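PDB 4PQH: glutathione transferase lambda1 from Populus trichocarpa, which binds glutathione and probably catalyses its transfer to electrophilic substrates, as a member of the Lambda class of plant glutathione transferases. Local coordinates for residues I96-D100 and S101-G105. Residues are numbered along the deposited sequence; the frame is centred on the assembly and turned at random.
Sequences IKYID and SHFDG
The imidazole of H102 donates its ND1 proton to the carbonyl O of Y98 at 2.9 Å, with that oxygen near the ring plane of the histidine and ND1 tilted only 18° from the carbonyl plane. Y98 O takes a second bond from S101 N, which arrives from well above the same carbonyl plane. One step back, the hydroxyl of S101 donates to K97 O at 3.0 Å; OG lies between the backbone N and the carbonyl carbon (chi1 65°), which turns it back over the last turn of the helix. Only weak bonds from H102 N and F103 N reach I99 O. Side-chain donors thus supplement the weakened backbone bonding near the C-terminal end of helix 92-102. This helix belongs to the thioredoxin-like N-terminal domain of the GST fold, and its first residues include the glutathione-binding S92, whose side chain is about 10 Å from that of I99. Held in its plane by the ND1 bond, the H102 ring forms an offset stack with Y98, centroids 3.9 Å apart and planes 17° from parallel; Y98 CE1 sits over the centre of the imidazole, and K89 adds a cation-pi contact to the tyrosine. With an alanine at Y98, one face of the imidazole would probably lose its stacking partner, leaving the ring less firmly held against turning. Farther inward, I99 CG2 packs against F103 CD1 at 3.9 Å, while I99 O lies at the edge of the phenylalanine ring. I99 also touches V42 and T45 of helix 37-48, and F103 meets the ring of H84. On another side, D100 OD1 pairs with K49 and accepts from L108 N.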
loop_
_atom_site.group_PDB
_atom_site.type_symbol
_atom_site.label_atom_id
_atom_site.label_comp_id
_atom_site.label_asym_id
_atom_site.label_seq_id
_atom_site.Cartn_x
_atom_site.Cartn_y
_atom_site.Cartn_z
ATOM N N ILE A 96 -5.679 5.963 0.626
ATOM C CA ILE A 96 -4.501 6.669 0.132
ATOM C C ILE A 96 -4.929 7.941 -0.609
ATOM O O ILE A 96 -4.284 8.985 -0.476
ATOM C CB ILE A 96 -3.547 5.765 -0.691
ATOM C CG1 ILE A 96 -4.167 5.361 -2.030
ATOM C CG2 ILE A 96 -3.112 4.555 0.139
ATOM C CD1 ILE A 96 -3.280 4.420 -2.851
ATOM N N LYS A 97 -6.032 7.882 -1.349
ATOM C CA LYS A 97 -6.563 9.083 -1.996
ATOM C C LYS A 97 -7.055 10.104 -0.971
ATOM O O LYS A 97 -6.811 11.311 -1.112
ATOM C CB LYS A 97 -7.681 8.727 -2.980
ATOM C CG LYS A 97 -7.215 7.958 -4.205
ATOM C CD LYS A 97 -8.395 7.602 -5.089
ATOM C CE LYS A 97 -7.958 6.822 -6.315
ATOM N NZ LYS A 97 -9.130 6.294 -7.065
ATOM N N TYR A 98 -7.714 9.617 0.072
ATOM C CA TYR A 98 -8.251 10.476 1.115
ATOM C C TYR A 98 -7.144 11.198 1.881
ATOM O O TYR A 98 -7.204 12.417 2.063
ATOM C CB TYR A 98 -9.134 9.661 2.071
ATOM C CG TYR A 98 -9.708 10.511 3.178
ATOM C CD1 TYR A 98 -10.896 11.206 3.001
ATOM C CD2 TYR A 98 -9.046 10.637 4.394
ATOM C CE1 TYR A 98 -11.411 11.998 4.011
ATOM C CE2 TYR A 98 -9.550 11.419 5.401
ATOM C CZ TYR A 98 -10.734 12.095 5.210
ATOM O OH TYR A 98 -11.241 12.870 6.226
ATOM N N ILE A 99 -6.130 10.460 2.318
ATOM C CA ILE A 99 -5.021 11.075 3.034
ATOM C C ILE A 99 -4.311 12.100 2.154
ATOM O O ILE A 99 -3.975 13.198 2.605
ATOM C CB ILE A 99 -4.031 10.020 3.574
ATOM C CG1 ILE A 99 -4.678 9.277 4.745
ATOM C CG2 ILE A 99 -2.719 10.686 4.008
ATOM C CD1 ILE A 99 -3.841 8.158 5.298
ATOM N N ASP A 100 -4.129 11.754 0.887
ATOM C CA ASP A 100 -3.442 12.643 -0.035
ATOM C C ASP A 100 -4.141 13.992 -0.150
ATOM O O ASP A 100 -3.485 15.020 -0.343
ATOM C CB ASP A 100 -3.335 11.994 -1.412
ATOM C CG ASP A 100 -2.479 12.796 -2.373
ATOM O OD1 ASP A 100 -1.408 13.307 -1.961
ATOM O OD2 ASP A 100 -2.882 12.907 -3.550
ATOM N N SER A 101 -5.462 13.986 -0.012
ATOM C CA SER A 101 -6.274 15.162 -0.281
ATOM C C SER A 101 -6.843 15.830 0.962
ATOM O O SER A 101 -7.634 16.762 0.850
ATOM C CB SER A 101 -7.400 14.816 -1.256
ATOM O OG SER A 101 -8.297 13.888 -0.683
ATOM N N HIS A 102 -6.433 15.374 2.142
ATOM C CA HIS A 102 -6.967 15.934 3.378
ATOM C C HIS A 102 -5.899 16.234 4.405
ATOM O O HIS A 102 -6.210 16.586 5.536
ATOM C CB HIS A 102 -8.004 14.994 4.000
ATOM C CG HIS A 102 -9.299 14.956 3.254
ATOM N ND1 HIS A 102 -9.486 14.182 2.131
ATOM C CD2 HIS A 102 -10.461 15.621 3.454
ATOM C CE1 HIS A 102 -10.715 14.360 1.677
ATOM N NE2 HIS A 102 -11.326 15.230 2.462
ATOM N N PHE A 103 -4.639 16.086 4.012
ATOM C CA PHE A 103 -3.528 16.370 4.904
ATOM C C PHE A 103 -2.457 17.147 4.155
ATOM O O PHE A 103 -2.401 17.120 2.929
ATOM C CB PHE A 103 -2.921 15.073 5.452
ATOM C CG PHE A 103 -3.832 14.303 6.365
ATOM C CD1 PHE A 103 -4.797 13.453 5.851
ATOM C CD2 PHE A 103 -3.716 14.425 7.740
ATOM C CE1 PHE A 103 -5.631 12.736 6.690
ATOM C CE2 PHE A 103 -4.548 13.717 8.583
ATOM C CZ PHE A 103 -5.506 12.869 8.057
ATOM N N ASP A 104 -1.602 17.822 4.914
ATOM C CA ASP A 104 -0.486 18.573 4.358
ATOM C C ASP A 104 0.594 17.618 3.841
ATOM O O ASP A 104 0.507 16.391 4.004
ATOM C CB ASP A 104 0.076 19.515 5.437
ATOM C CG ASP A 104 0.763 20.755 4.870
ATOM O OD1 ASP A 104 1.084 20.803 3.666
ATOM O OD2 ASP A 104 1.008 21.685 5.667
ATOM N N GLY A 105 1.622 18.183 3.223
ATOM C CA GLY A 105 2.702 17.400 2.659
ATOM C C GLY A 105 2.617 17.436 1.150
ATOM O O GLY A 105 1.634 17.926 0.598
#